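Local atomic coordinates of putative diflavin flavoprotein A 3 (Synechocystis sp., PDB entry 6H0C), a protein that probably passes electrons from NADH to oxygen, reducing it to water, and is represented here by its flavodiiron core. Residues E28-L33 with G175-G180; D194-F199 with L248-A253; A308-G313 with N360-A365. All coordinates share one frame; numbering follows the deposited sequence.

Interaction 1. Residues E28-L33 with G175-G180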
ATOM      1  N   GLU A  28       1.463  12.491   2.816  1.00 28.87           N
ATOM      2  CA  GLU A  28       1.902  11.150   3.156  1.00 29.40           C
ATOM      3  C   GLU A  28       3.379  11.072   2.846  1.00 28.46           C
ATOM      4  O   GLU A  28       3.833  11.694   1.891  1.00 30.46           O
ATOM      5  CB  GLU A  28       1.102  10.105   2.393  1.00 28.01           C
ATOM      6  CG  GLU A  28      -0.343  10.055   2.838  1.00 37.73           C
ATOM      7  CD  GLU A  28      -1.169   9.133   1.984  1.00 58.42           C
ATOM      8  OE1 GLU A  28      -0.589   8.437   1.125  1.00 58.71           O
ATOM      9  OE2 GLU A  28      -2.403   9.109   2.168  1.00 76.72           O
ATOM     10  N   ILE A  29       4.130  10.353   3.672  1.00 30.15           N
ATOM     11  CA  ILE A  29       5.592  10.387   3.597  1.00 30.47           C
ATOM     12  C   ILE A  29       6.095  10.034   2.190  1.00 27.15           C
ATOM     13  O   ILE A  29       7.108  10.569   1.734  1.00 27.19           O
ATOM     14  CB  ILE A  29       6.229   9.432   4.662  1.00 34.92           C
ATOM     15  CG1 ILE A  29       7.698   9.770   4.916  1.00 33.15           C
ATOM     16  CG2 ILE A  29       6.083   7.980   4.266  1.00 32.93           C
ATOM     17  CD1 ILE A  29       7.894  11.040   5.681  1.00 39.35           C
ATOM     18  N   GLU A  30       5.365   9.177   1.479  1.00 25.32           N
ATOM     19  CA  GLU A  30       5.848   8.697   0.181  1.00 28.93           C
ATOM     20  C   GLU A  30       5.870   9.777  -0.906  1.00 27.96           C
ATOM     21  O   GLU A  30       6.551   9.613  -1.914  1.00 27.10           O
ATOM     22  CB  GLU A  30       5.005   7.513  -0.295  1.00 29.44           C
ATOM     23  CG  GLU A  30       3.582   7.880  -0.663  1.00 33.91           C
ATOM     24  CD  GLU A  30       2.650   6.691  -0.579  1.00 43.54           C
ATOM     25  OE1 GLU A  30       2.414   6.025  -1.617  1.00 43.61           O
ATOM     26  OE2 GLU A  30       2.161   6.422   0.535  1.00 39.17           O
ATOM     27  N   TYR A  31       5.139  10.873  -0.708  1.00 25.76           N
ATOM     28  CA  TYR A  31       5.173  11.992  -1.658  1.00 31.36           C
ATOM     29  C   TYR A  31       6.231  13.028  -1.264  1.00 31.29           C
ATOM     30  O   TYR A  31       6.242  14.144  -1.782  1.00 28.95           O
ATOM     31  CB  TYR A  31       3.786  12.659  -1.773  1.00 29.50           C
ATOM     32  CG  TYR A  31       2.712  11.678  -2.177  1.00 25.49           C
ATOM     33  CD1 TYR A  31       2.707  11.116  -3.448  1.00 28.19           C
ATOM     34  CD2 TYR A  31       1.724  11.286  -1.282  1.00 27.22           C
ATOM     35  CE1 TYR A  31       1.739  10.189  -3.824  1.00 28.39           C
ATOM     36  CE2 TYR A  31       0.753  10.359  -1.646  1.00 30.91           C
ATOM     37  CZ  TYR A  31       0.767   9.814  -2.919  1.00 31.08           C
ATOM     38  OH  TYR A  31      -0.185   8.894  -3.292  1.00 31.26           O
ATOM     39  N   GLY A  32       7.133  12.632  -0.369  1.00 30.17           N
ATOM     40  CA  GLY A  32       8.110  13.539   0.211  1.00 30.88           C
ATOM     41  C   GLY A  32       9.047  14.257  -0.747  1.00 33.86           C
ATOM     42  O   GLY A  32       9.480  15.369  -0.458  1.00 35.91           O
ATOM     43  N   LEU A  33       9.369  13.636  -1.877  1.00 32.11           N
ATOM     44  CA  LEU A  33      10.262  14.260  -2.851  1.00 32.28           C
ATOM     45  C   LEU A  33       9.520  15.295  -3.696  1.00 34.52           C
ATOM     46  O   LEU A  33      10.126  15.997  -4.505  1.00 36.95           O
ATOM     47  CB  LEU A  33      10.911  13.200  -3.751  1.00 30.65           C
ATOM     48  CG  LEU A  33      11.662  12.099  -2.991  1.00 34.06           C
ATOM     49  CD1 LEU A  33      12.378  11.152  -3.936  1.00 29.98           C
ATOM     50  CD2 LEU A  33      12.636  12.718  -1.999  1.00 37.55           C
ATOM     51  N   GLY A 175       6.707   0.642  -8.609  1.00 20.94           N
ATOM     52  CA  GLY A 175       6.325   1.950  -9.101  1.00 23.53           C
ATOM     53  C   GLY A 175       7.207   3.069  -8.583  1.00 26.98           C
ATOM     54  O   GLY A 175       8.237   2.832  -7.955  1.00 25.24           O
ATOM     55  N   ALA A 176       6.793   4.301  -8.852  1.00 23.62           N
ATOM     56  CA  ALA A 176       7.525   5.465  -8.396  1.00 20.91           C
ATOM     57  C   ALA A 176       6.613   6.675  -8.457  1.00 26.54           C
ATOM     58  O   ALA A 176       5.868   6.842  -9.418  1.00 24.98           O
ATOM     59  CB  ALA A 176       8.760   5.686  -9.234  1.00 23.49           C
ATOM     60  N   HIS A 177       6.659   7.499  -7.415  1.00 24.71           N
ATOM     61  CA  HIS A 177       5.829   8.691  -7.365  1.00 23.74           C
ATOM     62  C   HIS A 177       6.540   9.818  -8.078  1.00 25.03           C
ATOM     63  O   HIS A 177       7.252  10.613  -7.463  1.00 29.90           O
ATOM     64  CB  HIS A 177       5.498   9.066  -5.919  1.00 24.02           C
ATOM     65  CG  HIS A 177       4.460   8.185  -5.301  1.00 24.10           C
ATOM     66  ND1 HIS A 177       3.223   7.981  -5.876  1.00 26.04           N
ATOM     67  CD2 HIS A 177       4.475   7.442  -4.167  1.00 24.95           C
ATOM     68  CE1 HIS A 177       2.515   7.163  -5.118  1.00 24.82           C
ATOM     69  NE2 HIS A 177       3.254   6.818  -4.078  1.00 27.24           N
ATOM     70  N   VAL A 178       6.365   9.858  -9.391  1.00 23.13           N
ATOM     71  CA  VAL A 178       6.969  10.903 -10.206  1.00 27.66           C
ATOM     72  C   VAL A 178       6.119  11.179 -11.446  1.00 30.53           C
ATOM     73  O   VAL A 178       5.726  10.260 -12.176  1.00 29.06           O
ATOM     74  CB  VAL A 178       8.413  10.540 -10.627  1.00 29.94           C
ATOM     75  CG1 VAL A 178       8.426   9.256 -11.430  1.00 31.62           C
ATOM     76  CG2 VAL A 178       9.032  11.673 -11.419  1.00 29.45           C
ATOM     77  N   CYS A 179       5.828  12.457 -11.661  1.00 29.16           N
ATOM     78  CA  CYS A 179       5.030  12.884 -12.791  1.00 29.44           C
ATOM     79  C   CYS A 179       5.945  13.405 -13.889  1.00 34.42           C
ATOM     80  O   CYS A 179       6.750  14.308 -13.670  1.00 39.53           O
ATOM     81  CB  CYS A 179       4.032  13.959 -12.365  1.00 32.72           C
ATOM     82  SG  CYS A 179       2.897  14.442 -13.671  1.00 34.25           S
ATOM     83  N   GLY A 180       5.837  12.812 -15.066  1.00 31.94           N
ATOM     84  CA  GLY A 180       6.629  13.238 -16.197  1.00 31.98           C
ATOM     85  C   GLY A 180       5.840  12.990 -17.461  1.00 36.57           C
ATOM     86  O   GLY A 180       4.751  12.415 -17.409  1.00 34.61           O
TER
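Tyr31 and His177 bring their CA atoms within 6.6 Å where two irregular segments meet, one carrying a short 3-10 turn at Ile29 and Glu30, the other an inverse gamma turn centred on His177 and closed by a weak bond of 3.1 Å from Val178 N to Ala176 O. The result is a worked example of a buried His-carboxylate hydrogen bond, set between loops of the metallo-beta-lactamase-like part of a flavodiiron core, the kind of domain that houses the diiron site in this family. His177 CG lies anti to the carbonyl carbon, beside the backbone N, and its CB points toward the other loop. His177 NE2 donates to Glu30 OE1 over 2.7 Å with a bent N-H...O angle of 147°. The acceptor uses its anti lone pair, the one turned away from OE2, and lies about 20° out of the imidazole plane. Glu30 CG sits between its own backbone N and carbonyl carbon, and from there the extended chain carries the carboxylate to the imidazole edge. Beyond the bond, OE2 pairs with Arg153 and His177 ND1 with Thr37 OG1, which leaves both imidazole nitrogens and both carboxylate oxygens of this buried group with partners and restrains rotation of the imidazole. Tyr31 covers the ring from another direction. Its edge points at the imidazole face in an edge-to-face pair, with centroids 4.4 Å apart and planes at 51°. The rings of His229 and Tyr198 also meet His177, while a citrate anion, probably from the crystallisation liquor, approaches the Tyr31 side chain. The phenol is itself backed by Glu30 CG on one face, and its leading atom, CE1, stands 3.3 Å above the centre of the His177 ring.

Interaction 2. Residues D194-F199 with L248-A253; sequences DRRYYF and LSEQQA
Phe199 and Leu248 make the apolar centre of this helix-helix contact, with Phe199 CZ 3.6 Å from Leu248 CD2. The methyl lies in the plane of the phenyl group and meets its rim. Gln251 also approaches that rim, where its CG comes 4.3 Å from Phe199 CE1. Beside this patch Arg196 and Glu250 reach for each other from opposite directions. Their salt bridge is long, 3.5 Å from Arg196 NH2 to Glu250 OE2, and the guanidinium and carboxylate planes stand 70° apart, so the charges attract without a paired, in-plane fit. The stronger polar partner of Arg196 is Asp200, one helical turn on, which holds NE, and Trp247 adds a cation-pi contact. With Phe199 CG anti to the backbone N (chi1 178°), the ring projects toward helix 237-253, where it also meets Tyr244 edge-to-face and the ring of Trp247. That reach spans a wide separation: the two short axes come no closer than 13.3 Å and are inclined by 37°. Helix 189-202, from the metallo-beta-lactamase-like part, is thereby joined to helix 237-253, which leads toward the flavodoxin-like part; Leu248 also packs on helix 207-217 and Gln251 on helix 268-281.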
ATOM      1  N   ASP A 194      13.758   8.182  -7.036  1.00 28.44           N
ATOM      2  CA  ASP A 194      12.322   7.985  -6.841  1.00 27.57           C
ATOM      3  C   ASP A 194      11.969   6.519  -6.552  1.00 30.20           C
ATOM      4  O   ASP A 194      11.161   6.223  -5.665  1.00 28.10           O
ATOM      5  CB  ASP A 194      11.556   8.474  -8.065  1.00 28.28           C
ATOM      6  CG  ASP A 194      11.704   9.963  -8.269  1.00 40.57           C
ATOM      7  OD1 ASP A 194      12.010  10.378  -9.408  1.00 44.17           O
ATOM      8  OD2 ASP A 194      11.526  10.711  -7.282  1.00 40.20           O
ATOM      9  N   ARG A 195      12.579   5.604  -7.296  1.00 27.74           N
ATOM     10  CA  ARG A 195      12.269   4.187  -7.151  1.00 27.70           C
ATOM     11  C   ARG A 195      12.750   3.633  -5.805  1.00 28.15           C
ATOM     12  O   ARG A 195      12.051   2.832  -5.175  1.00 28.25           O
ATOM     13  CB  ARG A 195      12.870   3.400  -8.319  1.00 25.20           C
ATOM     14  CG  ARG A 195      12.040   3.534  -9.593  1.00 22.60           C
ATOM     15  CD  ARG A 195      12.783   3.027 -10.803  1.00 21.51           C
ATOM     16  NE  ARG A 195      11.857   2.804 -11.905  1.00 24.47           N
ATOM     17  CZ  ARG A 195      12.223   2.601 -13.167  1.00 25.59           C
ATOM     18  NH1 ARG A 195      13.516   2.601 -13.496  1.00 27.39           N
ATOM     19  NH2 ARG A 195      11.298   2.402 -14.102  1.00 23.67           N
ATOM     20  N   ARG A 196      13.922   4.071  -5.355  1.00 24.98           N
ATOM     21  CA  ARG A 196      14.435   3.664  -4.049  1.00 25.61           C
ATOM     22  C   ARG A 196      13.583   4.248  -2.915  1.00 24.90           C
ATOM     23  O   ARG A 196      13.273   3.560  -1.947  1.00 26.12           O
ATOM     24  CB  ARG A 196      15.903   4.089  -3.886  1.00 32.20           C
ATOM     25  CG  ARG A 196      16.516   3.778  -2.518  1.00 36.00           C
ATOM     26  CD  ARG A 196      16.760   2.297  -2.357  1.00 50.65           C
ATOM     27  NE  ARG A 196      16.687   1.869  -0.962  1.00 66.29           N
ATOM     28  CZ  ARG A 196      17.733   1.498  -0.232  1.00 69.62           C
ATOM     29  NH1 ARG A 196      18.948   1.500  -0.763  1.00 72.46           N
ATOM     30  NH2 ARG A 196      17.561   1.123   1.029  1.00 69.11           N
ATOM     31  N   TYR A 197      13.214   5.518  -3.037  1.00 22.02           N
ATOM     32  CA  TYR A 197      12.421   6.177  -2.011  1.00 21.67           C
ATOM     33  C   TYR A 197      11.054   5.502  -1.909  1.00 23.59           C
ATOM     34  O   TYR A 197      10.515   5.296  -0.816  1.00 25.95           O
ATOM     35  CB  TYR A 197      12.270   7.667  -2.328  1.00 25.17           C
ATOM     36  CG  TYR A 197      11.587   8.450  -1.236  1.00 29.41           C
ATOM     37  CD1 TYR A 197      12.229   8.691  -0.026  1.00 34.75           C
ATOM     38  CD2 TYR A 197      10.292   8.936  -1.401  1.00 27.50           C
ATOM     39  CE1 TYR A 197      11.601   9.403   0.989  1.00 35.10           C
ATOM     40  CE2 TYR A 197       9.663   9.647  -0.399  1.00 28.55           C
ATOM     41  CZ  TYR A 197      10.320   9.880   0.794  1.00 30.62           C
ATOM     42  OH  TYR A 197       9.697  10.590   1.798  1.00 32.30           O
ATOM     43  N   TYR A 198      10.510   5.150  -3.068  1.00 24.32           N
ATOM     44  CA  TYR A 198       9.249   4.434  -3.149  1.00 23.39           C
ATOM     45  C   TYR A 198       9.368   3.100  -2.413  1.00 25.82           C
ATOM     46  O   TYR A 198       8.537   2.777  -1.556  1.00 27.72           O
ATOM     47  CB  TYR A 198       8.855   4.224  -4.616  1.00 20.77           C
ATOM     48  CG  TYR A 198       7.490   3.599  -4.835  1.00 24.40           C
ATOM     49  CD1 TYR A 198       7.320   2.213  -4.804  1.00 22.07           C
ATOM     50  CD2 TYR A 198       6.372   4.391  -5.092  1.00 26.61           C
ATOM     51  CE1 TYR A 198       6.078   1.636  -5.018  1.00 22.01           C
ATOM     52  CE2 TYR A 198       5.119   3.824  -5.313  1.00 23.96           C
ATOM     53  CZ  TYR A 198       4.977   2.447  -5.282  1.00 25.69           C
ATOM     54  OH  TYR A 198       3.735   1.885  -5.499  1.00 21.95           O
ATOM     55  N   PHE A 199      10.403   2.329  -2.728  1.00 22.39           N
ATOM     56  CA  PHE A 199      10.624   1.068  -2.022  1.00 24.70           C
ATOM     57  C   PHE A 199      10.724   1.269  -0.510  1.00 23.73           C
ATOM     58  O   PHE A 199      10.064   0.578   0.264  1.00 23.07           O
ATOM     59  CB  PHE A 199      11.886   0.372  -2.523  1.00 25.26           C
ATOM     60  CG  PHE A 199      12.195  -0.906  -1.789  1.00 25.68           C
ATOM     61  CD1 PHE A 199      12.911  -0.885  -0.601  1.00 28.09           C
ATOM     62  CD2 PHE A 199      11.746  -2.124  -2.275  1.00 24.79           C
ATOM     63  CE1 PHE A 199      13.189  -2.058   0.084  1.00 29.03           C
ATOM     64  CE2 PHE A 199      12.027  -3.305  -1.598  1.00 28.45           C
ATOM     65  CZ  PHE A 199      12.748  -3.272  -0.417  1.00 28.65           C
ATOM     66  N   LEU A 248      15.586  -5.824  -0.473  1.00 26.91           N
ATOM     67  CA  LEU A 248      14.871  -6.750   0.395  1.00 25.04           C
ATOM     68  C   LEU A 248      15.853  -7.548   1.256  1.00 34.68           C
ATOM     69  O   LEU A 248      15.646  -7.750   2.459  1.00 31.54           O
ATOM     70  CB  LEU A 248      14.006  -7.691  -0.435  1.00 24.89           C
ATOM     71  CG  LEU A 248      12.798  -7.041  -1.104  1.00 27.35           C
ATOM     72  CD1 LEU A 248      12.237  -7.922  -2.223  1.00 24.80           C
ATOM     73  CD2 LEU A 248      11.737  -6.756  -0.056  1.00 27.75           C
ATOM     74  N   SER A 249      16.933  -7.993   0.628  1.00 36.20           N
ATOM     75  CA  SER A 249      17.966  -8.721   1.335  1.00 39.29           C
ATOM     76  C   SER A 249      18.555  -7.879   2.449  1.00 36.04           C
ATOM     77  O   SER A 249      18.764  -8.378   3.550  1.00 34.19           O
ATOM     78  CB  SER A 249      19.067  -9.164   0.376  1.00 46.50           C
ATOM     79  OG  SER A 249      18.551 -10.060  -0.594  1.00 55.67           O
ATOM     80  N   GLU A 250      18.820  -6.603   2.186  1.00 32.05           N
ATOM     81  CA  GLU A 250      19.478  -5.818   3.223  1.00 34.51           C
ATOM     82  C   GLU A 250      18.527  -5.480   4.359  1.00 36.18           C
ATOM     83  O   GLU A 250      18.958  -5.379   5.502  1.00 35.95           O
ATOM     84  CB  GLU A 250      20.116  -4.549   2.666  1.00 39.93           C
ATOM     85  CG  GLU A 250      19.344  -3.782   1.642  1.00 57.68           C
ATOM     86  CD  GLU A 250      20.204  -2.692   1.013  1.00 64.38           C
ATOM     87  OE1 GLU A 250      21.217  -3.038   0.357  1.00 55.85           O
ATOM     88  OE2 GLU A 250      19.877  -1.497   1.201  1.00 66.54           O
ATOM     89  N   GLN A 251      17.236  -5.341   4.063  1.00 34.27           N
ATOM     90  CA  GLN A 251      16.260  -5.084   5.114  1.00 28.51           C
ATOM     91  C   GLN A 251      16.197  -6.252   6.093  1.00 34.88           C
ATOM     92  O   GLN A 251      16.246  -6.064   7.306  1.00 37.93           O
ATOM     93  CB  GLN A 251      14.871  -4.818   4.524  1.00 25.02           C
ATOM     94  CG  GLN A 251      14.722  -3.437   3.873  1.00 26.06           C
ATOM     95  CD  GLN A 251      15.025  -2.295   4.831  1.00 32.41           C
ATOM     96  OE1 GLN A 251      14.551  -2.273   5.964  1.00 36.70           O
ATOM     97  NE2 GLN A 251      15.830  -1.345   4.381  1.00 34.36           N
ATOM     98  N   GLN A 252      16.095  -7.462   5.568  1.00 36.83           N
ATOM     99  CA  GLN A 252      15.913  -8.618   6.432  1.00 36.26           C
ATOM    100  C   GLN A 252      17.220  -8.997   7.117  1.00 38.88           C
ATOM    101  O   GLN A 252      17.238  -9.791   8.051  1.00 44.40           O
ATOM    102  CB  GLN A 252      15.340  -9.780   5.625  1.00 34.26           C
ATOM    103  CG  GLN A 252      13.943  -9.454   5.109  1.00 43.26           C
ATOM    104  CD  GLN A 252      13.369 -10.521   4.201  1.00 52.68           C
ATOM    105  OE1 GLN A 252      13.727 -10.616   3.026  1.00 59.61           O
ATOM    106  NE2 GLN A 252      12.460 -11.321   4.738  1.00 46.79           N
ATOM    107  N   ALA A 253      18.311  -8.393   6.671  1.00 36.29           N
ATOM    108  CA  ALA A 253      19.628  -8.704   7.208  1.00 38.11           C
ATOM    109  C   ALA A 253      20.018  -7.798   8.368  1.00 43.16           C
ATOM    110  O   ALA A 253      21.018  -8.047   9.042  1.00 47.10           O
ATOM    111  CB  ALA A 253      20.681  -8.614   6.107  1.00 36.36           C
TER

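Interaction 3. Residues A308-G313 with N360-A365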
ATOM      1  N   ALA A 308      13.130  -6.150  18.666  1.00 30.00           N
ATOM      2  CA  ALA A 308      13.852  -5.545  19.777  1.00 30.71           C
ATOM      3  C   ALA A 308      12.983  -4.478  20.429  1.00 31.78           C
ATOM      4  O   ALA A 308      13.203  -4.083  21.578  1.00 30.97           O
ATOM      5  CB  ALA A 308      15.174  -4.943  19.297  1.00 29.88           C
ATOM      6  N   GLY A 309      12.003  -3.999  19.671  1.00 29.84           N
ATOM      7  CA  GLY A 309      11.036  -3.044  20.176  1.00 30.43           C
ATOM      8  C   GLY A 309       9.728  -3.235  19.435  1.00 29.66           C
ATOM      9  O   GLY A 309       9.707  -3.859  18.373  1.00 29.04           O
ATOM     10  N   PHE A 310       8.640  -2.724  20.001  1.00 23.58           N
ATOM     11  CA  PHE A 310       7.347  -2.706  19.321  1.00 22.04           C
ATOM     12  C   PHE A 310       6.670  -1.359  19.534  1.00 23.73           C
ATOM     13  O   PHE A 310       6.915  -0.677  20.534  1.00 26.38           O
ATOM     14  CB  PHE A 310       6.439  -3.844  19.811  1.00 24.35           C
ATOM     15  CG  PHE A 310       6.101  -3.778  21.288  1.00 24.58           C
ATOM     16  CD1 PHE A 310       4.999  -3.075  21.730  1.00 25.90           C
ATOM     17  CD2 PHE A 310       6.888  -4.433  22.227  1.00 26.97           C
ATOM     18  CE1 PHE A 310       4.693  -3.015  23.078  1.00 31.84           C
ATOM     19  CE2 PHE A 310       6.581  -4.379  23.575  1.00 26.72           C
ATOM     20  CZ  PHE A 310       5.485  -3.669  24.001  1.00 28.61           C
ATOM     21  N   ILE A 311       5.813  -0.988  18.591  1.00 23.45           N
ATOM     22  CA  ILE A 311       5.110   0.289  18.609  1.00 20.80           C
ATOM     23  C   ILE A 311       3.648   0.070  18.244  1.00 24.90           C
ATOM     24  O   ILE A 311       3.359  -0.606  17.260  1.00 27.83           O
ATOM     25  CB  ILE A 311       5.739   1.278  17.617  1.00 21.44           C
ATOM     26  CG1 ILE A 311       7.234   1.476  17.924  1.00 24.00           C
ATOM     27  CG2 ILE A 311       4.985   2.599  17.620  1.00 24.32           C
ATOM     28  CD1 ILE A 311       7.965   2.409  16.953  1.00 25.31           C
ATOM     29  N   PHE A 312       2.729   0.623  19.033  1.00 23.84           N
ATOM     30  CA  PHE A 312       1.292   0.546  18.737  1.00 24.37           C
ATOM     31  C   PHE A 312       0.755   1.888  18.242  1.00 26.47           C
ATOM     32  O   PHE A 312       1.048   2.938  18.829  1.00 26.48           O
ATOM     33  CB  PHE A 312       0.490   0.113  19.972  1.00 23.35           C
ATOM     34  CG  PHE A 312       0.304  -1.390  20.109  1.00 27.51           C
ATOM     35  CD1 PHE A 312      -0.972  -1.949  20.097  1.00 28.20           C
ATOM     36  CD2 PHE A 312       1.392  -2.236  20.284  1.00 26.07           C
ATOM     37  CE1 PHE A 312      -1.156  -3.322  20.248  1.00 27.00           C
ATOM     38  CE2 PHE A 312       1.213  -3.612  20.432  1.00 25.37           C
ATOM     39  CZ  PHE A 312      -0.063  -4.153  20.409  1.00 24.73           C
ATOM     40  N   GLY A 313      -0.033   1.843  17.167  1.00 22.43           N
ATOM     41  CA  GLY A 313      -0.696   3.021  16.635  1.00 22.14           C
ATOM     42  C   GLY A 313      -2.190   2.759  16.563  1.00 27.60           C
ATOM     43  O   GLY A 313      -2.626   1.755  15.994  1.00 25.43           O
ATOM     44  N   ASN A 360      -0.813   3.621  29.227  1.00 36.41           N
ATOM     45  CA  ASN A 360      -0.978   3.154  30.598  1.00 37.85           C
ATOM     46  C   ASN A 360      -0.723   1.671  30.772  1.00 36.88           C
ATOM     47  O   ASN A 360      -0.080   1.256  31.739  1.00 36.24           O
ATOM     48  CB  ASN A 360      -2.382   3.465  31.094  1.00 39.08           C
ATOM     49  CG  ASN A 360      -2.548   4.901  31.470  1.00 43.35           C
ATOM     50  OD1 ASN A 360      -1.584   5.561  31.854  1.00 45.03           O
ATOM     51  ND2 ASN A 360      -3.770   5.403  31.364  1.00 45.46           N
ATOM     52  N   LYS A 361      -1.246   0.872  29.845  1.00 34.47           N
ATOM     53  CA  LYS A 361      -1.103  -0.575  29.940  1.00 34.89           C
ATOM     54  C   LYS A 361       0.358  -0.985  29.770  1.00 34.01           C
ATOM     55  O   LYS A 361       0.856  -1.847  30.496  1.00 33.33           O
ATOM     56  CB  LYS A 361      -1.996  -1.277  28.908  1.00 32.27           C
ATOM     57  CG  LYS A 361      -3.372  -1.642  29.459  1.00 34.74           C
ATOM     58  CD  LYS A 361      -3.980  -0.469  30.201  1.00 47.47           C
ATOM     59  CE  LYS A 361      -5.235  -0.853  30.960  1.00 52.99           C
ATOM     60  NZ  LYS A 361      -5.942   0.368  31.461  1.00 56.89           N
ATOM     61  N   PHE A 362       1.054  -0.349  28.837  1.00 32.63           N
ATOM     62  CA  PHE A 362       2.453  -0.669  28.613  1.00 34.31           C
ATOM     63  C   PHE A 362       3.318  -0.159  29.770  1.00 38.59           C
ATOM     64  O   PHE A 362       4.258  -0.841  30.195  1.00 37.53           O
ATOM     65  CB  PHE A 362       2.921  -0.109  27.266  1.00 31.78           C
ATOM     66  CG  PHE A 362       2.372  -0.867  26.086  1.00 31.02           C
ATOM     67  CD1 PHE A 362       2.396  -2.257  26.069  1.00 32.11           C
ATOM     68  CD2 PHE A 362       1.809  -0.201  25.009  1.00 29.54           C
ATOM     69  CE1 PHE A 362       1.877  -2.968  24.988  1.00 29.96           C
ATOM     70  CE2 PHE A 362       1.287  -0.907  23.931  1.00 28.28           C
ATOM     71  CZ  PHE A 362       1.320  -2.285  23.920  1.00 26.15           C
ATOM     72  N   ARG A 363       2.988   1.013  30.306  1.00 34.95           N
ATOM     73  CA  ARG A 363       3.728   1.511  31.463  1.00 36.15           C
ATOM     74  C   ARG A 363       3.531   0.595  32.675  1.00 35.60           C
ATOM     75  O   ARG A 363       4.501   0.224  33.331  1.00 38.33           O
ATOM     76  CB  ARG A 363       3.327   2.939  31.819  1.00 34.07           C
ATOM     77  CG  ARG A 363       4.108   3.478  33.020  1.00 45.66           C
ATOM     78  CD  ARG A 363       3.950   4.979  33.197  1.00 55.55           C
ATOM     79  NE  ARG A 363       2.579   5.408  32.946  1.00 64.74           N
ATOM     80  CZ  ARG A 363       2.231   6.283  32.007  1.00 67.93           C
ATOM     81  NH1 ARG A 363       3.157   6.840  31.233  1.00 64.71           N
ATOM     82  NH2 ARG A 363       0.953   6.607  31.850  1.00 71.20           N
ATOM     83  N   ASP A 364       2.288   0.224  32.964  1.00 35.44           N
ATOM     84  CA  ASP A 364       2.015  -0.693  34.073  1.00 39.96           C
ATOM     85  C   ASP A 364       2.708  -2.040  33.876  1.00 42.74           C
ATOM     86  O   ASP A 364       3.112  -2.688  34.844  1.00 43.52           O
ATOM     87  CB  ASP A 364       0.511  -0.912  34.245  1.00 37.92           C
ATOM     88  CG  ASP A 364      -0.200   0.327  34.747  1.00 43.32           C
ATOM     89  OD1 ASP A 364      -1.449   0.323  34.794  1.00 45.41           O
ATOM     90  OD2 ASP A 364       0.497   1.310  35.082  1.00 44.04           O
ATOM     91  N   ALA A 365       2.851  -2.452  32.622  1.00 38.68           N
ATOM     92  CA  ALA A 365       3.442  -3.746  32.306  1.00 38.27           C
ATOM     93  C   ALA A 365       4.966  -3.694  32.318  1.00 41.91           C
ATOM     94  O   ALA A 365       5.619  -4.672  31.965  1.00 43.00           O
ATOM     95  CB  ALA A 365       2.941  -4.242  30.958  1.00 31.09           C
TER
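Phe362 packs against both Phe310 and Phe312 in an aromatic cluster that joins a helix to the parallel sheet of the flavodoxin-like domain. The three rings form two successive edge-to-face pairs, with Phe362 playing a different part in each. Toward Phe310 it offers a face: the edge of the Phe310 ring points at it, centroids 5.1 Å apart and planes at 61°, with Phe310 CE1 displaced toward the rim of the Phe362 ring. Toward Phe312 it offers its edge, and the face belongs to the strand residue, with planes at 60° and centroids 5.2 Å apart. Both strand residues direct their side chains to the helix, while Ile311 between them turns away. Phe310 CG lies between the backbone N and the carbonyl carbon (chi1 61°), which brings the ring edge in toward the face of Phe362, the two side chains coming from opposite directions, whereas Phe312 meets it at about a right angle. Thr332 touches Phe310 and Phe312, Leu329, Cys342 and Val344 touch Phe362, and Phe367 makes another edge-to-face pair with Phe310. Phe362 CZ touches both rings, 3.6 Å from Phe310 CE1 and 3.6 Å from Phe312 CD2, although the nearest approach to Phe310 is CE1 to CE1 at 3.4 Å.

Interactions 1 and 2 are neighbours, with centres 15 Å apart, joined through helix 189-202. Tyr197 of that helix probably hydrogen-bonds through OH to Ile29 O at 2.6 Å, its ring also lies against Glu30 O, and Tyr198 packs on Gly175 O. The helix thus has one flank on the loops around His177 and another on helix 237-253. Interaction 3 stands apart in the flavodoxin-like part: its centre is 32 Å from that of interaction 1 and 27 Å from that of interaction 2, with nearest atoms about 14 and 12 Å away. A citrate about 4 Å from the Tyr31 side chain, probably from the crystallisation liquor, may mark a pocket beside interaction 1.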